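Local coordinates for protein probable fumarate reductase Ifc3 (Shewanella frigidimarina, PDB 1QO8) that catalyses in vitro the essentially one-way reduction of fumarate to succinate, using FAD and four covalently bound haems c, and may serve electron transport to iron(III), at residues Y321-S331 / I354-K365. Numbering follows the deposited sequence.
Sequences YRPTMKDMTSS and IDWVQAHPTVGK. With FAD (flavin-adenine dinucleotide), chain G.
Tyr321 and Asp355 bring the two backbones together, their CA atoms 4.9 Å apart; the chains then diverge round the Met325-Met328 type I turn and approach again where Val363 CG1 lies against Ser330 O. Arg322, just past the end of helix 315-321, carries the polar half. Its chain bends at chi2 (-73°), laying the guanidinium flat over Asp355 O, 3.0 Å from Arg322 CZ, which accepts no hydrogen bond from its N-H groups. Arg322 NH1 reaches Asp355 OD2 at 3.2 Å in a salt bridge from above the carboxylate plane, and makes a weak hydrogen bond to Tyr321 O. Arg322 NH2 points into the Trp356 ring face, 3.3 Å from Trp356 CD2, a cation-pi contact with perpendicular planes. Two waters link Arg322 NE to Val357 O and Arg322 NH2 to Asp355 OD2; a third joins Tyr321 O to Asp355 OD2. Tyr321 rests its OH against Ile354 CG1. Val357 sets CG2 against Arg322 CG and CG1 against Met325 CE (3.9 Å each). Met325 curls at chi3 so that CE touches Ala359 CB (3.6 Å), which Met328 SD meets as well. Ser331, hydrogen-bonded to His499, approaches FAD C8M; His360 probably helps bind succinate. Trp356 stacks on Tyr537, and Leu516 of the second subunit packs on Arg322 and Trp356. Strand 489-505 pairs parallel with 329-330 and antiparallel with 357-364, while helix 397-405 touches Met328, Pro361 and Thr362.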
# COMPACT_ATOMS: atom_id res chain seq x y z
N TYR A 321 -3.69 2.85 -4.39
CA TYR A 321 -4.08 1.74 -3.54
C TYR A 321 -5.27 1.02 -4.17
O TYR A 321 -5.44 -0.18 -4.00
CB TYR A 321 -4.43 2.24 -2.14
CG TYR A 321 -3.30 2.82 -1.30
CD1 TYR A 321 -2.08 2.13 -1.28
CD2 TYR A 321 -3.38 4.01 -0.58
CE1 TYR A 321 -1.02 2.58 -0.51
CE2 TYR A 321 -2.31 4.46 0.17
CZ TYR A 321 -1.11 3.75 0.20
OH TYR A 321 -0.04 4.15 0.93
N ARG A 322 -6.19 1.75 -4.82
CA ARG A 322 -7.46 1.20 -5.26
C ARG A 322 -7.85 1.83 -6.58
O ARG A 322 -8.84 2.58 -6.67
CB ARG A 322 -8.61 1.49 -4.24
CG ARG A 322 -8.57 0.63 -2.98
CD ARG A 322 -9.03 -0.81 -3.40
NE ARG A 322 -9.03 -1.68 -2.21
CZ ARG A 322 -7.92 -2.35 -1.84
NH1 ARG A 322 -6.84 -2.22 -2.59
NH2 ARG A 322 -7.96 -3.12 -0.75
N PRO A 323 -7.10 1.59 -7.66
CA PRO A 323 -7.40 2.11 -8.95
C PRO A 323 -8.77 1.84 -9.52
O PRO A 323 -9.19 2.74 -10.25
CB PRO A 323 -6.30 1.56 -9.93
CG PRO A 323 -5.93 0.29 -9.24
CD PRO A 323 -6.07 0.51 -7.76
N THR A 324 -9.53 0.84 -9.14
CA THR A 324 -10.82 0.57 -9.72
C THR A 324 -11.87 1.47 -9.03
O THR A 324 -12.99 1.50 -9.52
CB THR A 324 -11.34 -0.88 -9.60
OG1 THR A 324 -11.30 -1.38 -8.25
CG2 THR A 324 -10.50 -1.73 -10.52
N MET A 325 -11.45 2.17 -7.98
CA MET A 325 -12.27 3.16 -7.32
C MET A 325 -11.89 4.57 -7.74
O MET A 325 -12.55 5.49 -7.27
CB MET A 325 -12.17 3.03 -5.79
CG MET A 325 -12.43 1.56 -5.40
SD MET A 325 -12.16 1.31 -3.62
CE MET A 325 -13.62 2.01 -2.87
N LYS A 326 -10.95 4.81 -8.65
CA LYS A 326 -10.49 6.15 -8.90
C LYS A 326 -11.56 7.09 -9.51
O LYS A 326 -11.23 8.28 -9.54
CB LYS A 326 -9.29 6.25 -9.84
CG LYS A 326 -9.46 5.82 -11.28
CD LYS A 326 -8.21 6.23 -12.03
CE LYS A 326 -7.80 5.32 -13.13
NZ LYS A 326 -8.51 5.47 -14.44
N ASP A 327 -12.62 6.60 -10.11
CA ASP A 327 -13.64 7.47 -10.70
C ASP A 327 -14.85 7.61 -9.78
O ASP A 327 -15.85 8.13 -10.21
CB ASP A 327 -14.10 6.84 -12.04
CG ASP A 327 -12.99 6.88 -13.09
OD1 ASP A 327 -12.50 7.98 -13.45
OD2 ASP A 327 -12.54 5.84 -13.62
N MET A 328 -14.83 7.13 -8.54
CA MET A 328 -15.87 7.37 -7.58
C MET A 328 -15.86 8.84 -7.12
O MET A 328 -14.82 9.44 -7.27
CB MET A 328 -15.55 6.45 -6.39
CG MET A 328 -15.78 4.95 -6.78
SD MET A 328 -15.87 4.09 -5.24
CE MET A 328 -16.37 2.38 -5.92
N THR A 329 -16.94 9.40 -6.59
CA THR A 329 -16.92 10.62 -5.83
C THR A 329 -16.47 10.34 -4.38
O THR A 329 -15.81 9.34 -4.15
CB THR A 329 -18.34 11.21 -5.57
OG1 THR A 329 -19.42 10.54 -6.17
CG2 THR A 329 -18.22 12.67 -5.64
N SER A 330 -16.99 11.09 -3.38
CA SER A 330 -16.64 10.71 -2.01
C SER A 330 -17.71 11.41 -1.22
O SER A 330 -18.14 12.47 -1.71
CB SER A 330 -15.23 11.36 -1.60
OG SER A 330 -15.20 11.07 -0.14
N SER A 331 -18.08 10.99 -0.05
CA SER A 331 -18.97 11.76 0.76
C SER A 331 -18.18 12.68 1.72
O SER A 331 -18.80 13.12 2.64
CB SER A 331 -19.65 10.65 1.59
OG SER A 331 -18.47 10.09 2.19
N ILE A 354 -3.13 -0.87 4.65
CA ILE A 354 -3.07 0.54 4.26
C ILE A 354 -4.02 0.84 3.11
O ILE A 354 -4.67 1.90 2.94
CB ILE A 354 -1.64 0.94 3.90
CG1 ILE A 354 -1.46 2.41 3.54
CG2 ILE A 354 -1.13 0.07 2.74
CD1 ILE A 354 -1.75 3.38 4.70
N ASP A 355 -4.23 -0.18 2.27
CA ASP A 355 -4.92 0.04 0.99
C ASP A 355 -6.43 -0.25 1.09
O ASP A 355 -7.09 -0.11 0.05
CB ASP A 355 -4.25 -0.73 -0.13
CG ASP A 355 -4.07 -2.23 -0.01
OD1 ASP A 355 -3.95 -2.72 1.12
OD2 ASP A 355 -4.08 -2.89 -1.07
N TRP A 356 -7.01 -0.44 2.24
CA TRP A 356 -8.40 -0.92 2.38
C TRP A 356 -9.36 0.29 2.46
O TRP A 356 -9.16 1.11 3.38
CB TRP A 356 -8.60 -1.93 3.54
CG TRP A 356 -8.12 -3.27 3.03
CD1 TRP A 356 -6.86 -3.80 3.16
CD2 TRP A 356 -8.86 -4.21 2.25
NE1 TRP A 356 -6.76 -5.01 2.52
CE2 TRP A 356 -7.98 -5.27 1.94
CE3 TRP A 356 -10.16 -4.22 1.76
CZ2 TRP A 356 -8.38 -6.36 1.16
CZ3 TRP A 356 -10.55 -5.29 0.96
CH2 TRP A 356 -9.68 -6.36 0.72
N VAL A 357 -10.10 0.51 1.38
CA VAL A 357 -10.98 1.65 1.19
C VAL A 357 -12.45 1.21 1.00
O VAL A 357 -12.86 0.26 0.30
CB VAL A 357 -10.52 2.51 0.01
CG1 VAL A 357 -11.40 3.74 -0.24
CG2 VAL A 357 -9.04 2.90 0.21
N GLN A 358 -13.26 1.79 1.91
CA GLN A 358 -14.71 1.52 1.92
C GLN A 358 -15.39 2.64 1.14
O GLN A 358 -15.08 3.83 1.27
CB GLN A 358 -15.30 1.37 3.28
CG GLN A 358 -16.85 1.33 3.30
CD GLN A 358 -17.19 1.45 4.77
OE1 GLN A 358 -17.19 2.54 5.32
NE2 GLN A 358 -17.41 0.31 5.40
N ALA A 359 -16.35 2.15 0.35
CA ALA A 359 -17.14 3.10 -0.44
C ALA A 359 -18.64 2.99 -0.18
O ALA A 359 -19.08 1.94 0.22
CB ALA A 359 -16.98 2.77 -1.92
N HIS A 360 -19.41 3.88 -0.77
CA HIS A 360 -20.87 3.81 -0.63
C HIS A 360 -21.38 3.84 -2.05
O HIS A 360 -20.93 4.62 -2.86
CB HIS A 360 -21.37 4.96 0.26
CG HIS A 360 -22.86 4.96 0.37
ND1 HIS A 360 -23.55 4.60 1.49
CD2 HIS A 360 -23.80 5.33 -0.54
CE1 HIS A 360 -24.86 4.70 1.28
NE2 HIS A 360 -25.00 5.19 0.08
N PRO A 361 -22.32 2.97 -2.41
CA PRO A 361 -22.86 2.92 -3.72
C PRO A 361 -23.50 4.09 -4.36
O PRO A 361 -23.46 4.21 -5.59
CB PRO A 361 -23.78 1.67 -3.74
CG PRO A 361 -23.99 1.37 -2.32
CD PRO A 361 -22.95 2.02 -1.42
N THR A 362 -24.31 4.95 -3.79
CA THR A 362 -25.03 6.00 -4.44
C THR A 362 -24.91 7.26 -3.56
O THR A 362 -25.66 7.53 -2.58
CB THR A 362 -26.55 5.56 -4.51
OG1 THR A 362 -26.95 5.25 -3.18
CG2 THR A 362 -26.72 4.35 -5.42
N VAL A 363 -23.76 7.95 -3.72
CA VAL A 363 -23.53 9.29 -3.12
C VAL A 363 -23.97 10.34 -4.11
O VAL A 363 -23.71 10.14 -5.32
CB VAL A 363 -21.98 9.48 -2.88
CG1 VAL A 363 -21.62 10.80 -2.29
CG2 VAL A 363 -21.55 8.41 -1.85
N GLY A 364 -24.56 11.47 -3.66
CA GLY A 364 -24.95 12.44 -4.69
C GLY A 364 -23.80 12.92 -5.52
O GLY A 364 -22.71 13.12 -4.97
N LYS A 365 -23.92 13.20 -6.80
CA LYS A 365 -22.79 13.55 -7.62
C LYS A 365 -22.57 15.07 -7.56
O LYS A 365 -21.44 15.58 -7.57
CB LYS A 365 -22.90 12.97 -9.03
CG LYS A 365 -21.54 12.49 -9.56
CD LYS A 365 -21.32 12.71 -11.05
CE LYS A 365 -19.83 12.73 -11.40
NZ LYS A 365 -19.07 11.54 -10.90
PA FAD G . -11.69 13.83 11.00
O1A FAD G . -12.97 14.11 11.73
O2A FAD G . -11.63 13.87 9.65
O5B FAD G . -10.87 15.13 11.31
C5B FAD G . -9.43 15.28 10.98
C4B FAD G . -9.03 16.82 11.24
O4B FAD G . -7.56 16.85 10.87
C3B FAD G . -9.68 17.77 10.18
O3B FAD G . -10.49 18.77 10.59
C2B FAD G . -8.54 18.04 9.12
O2B FAD G . -8.61 19.33 8.47
C1B FAD G . -7.38 18.07 10.03
N9A FAD G . -6.10 17.79 9.36
C8A FAD G . -5.86 16.91 8.33
N7A FAD G . -4.63 17.00 7.89
C5A FAD G . -4.02 17.98 8.65
C6A FAD G . -2.71 18.61 8.61
N6A FAD G . -1.76 18.27 7.77
N1A FAD G . -2.50 19.54 9.57
C2A FAD G . -3.48 20.00 10.42
N3A FAD G . -4.73 19.48 10.52
C4A FAD G . -4.92 18.51 9.59
N1 FAD G . -18.68 6.68 11.38
C2 FAD G . -19.36 6.22 12.40
O2 FAD G . -19.00 5.45 13.23
N3 FAD G . -20.70 6.62 12.66
C4 FAD G . -21.24 7.54 11.76
O4 FAD G . -22.38 7.89 11.88
C4X FAD G . -20.47 7.99 10.60
N5 FAD G . -21.02 8.82 9.70
C5X FAD G . -20.30 9.30 8.66
C6 FAD G . -20.93 10.19 7.78
C7 FAD G . -20.23 10.70 6.72
C7M FAD G . -20.83 11.65 5.73
C8 FAD G . -18.84 10.34 6.58
C8M FAD G . -18.04 10.95 5.47
C9 FAD G . -18.21 9.50 7.46
C9A FAD G . -18.90 8.96 8.52
N10 FAD G . -18.37 8.06 9.47
C10 FAD G . -19.10 7.57 10.48
C1' FAD G . -16.89 7.94 9.63
C2' FAD G . -16.42 8.78 10.86
O2' FAD G . -17.25 9.98 10.72
C3' FAD G . -14.99 9.27 10.51
O3' FAD G . -14.12 8.15 10.30
C4' FAD G . -14.36 9.80 11.84
O4' FAD G . -15.15 10.99 12.14
C5' FAD G . -12.91 10.28 11.46
O5' FAD G . -12.51 11.15 12.69
P FAD G . -11.09 11.73 12.85
O1P FAD G . -11.13 12.45 14.18
O2P FAD G . -10.25 10.64 12.65
O3P FAD G . -10.94 12.56 11.67
O HOH W 1 -3.27 -1.90 -3.46
O HOH W 2 -11.17 -1.77 -0.66
O HOH W 3 -5.71 -4.92 -0.39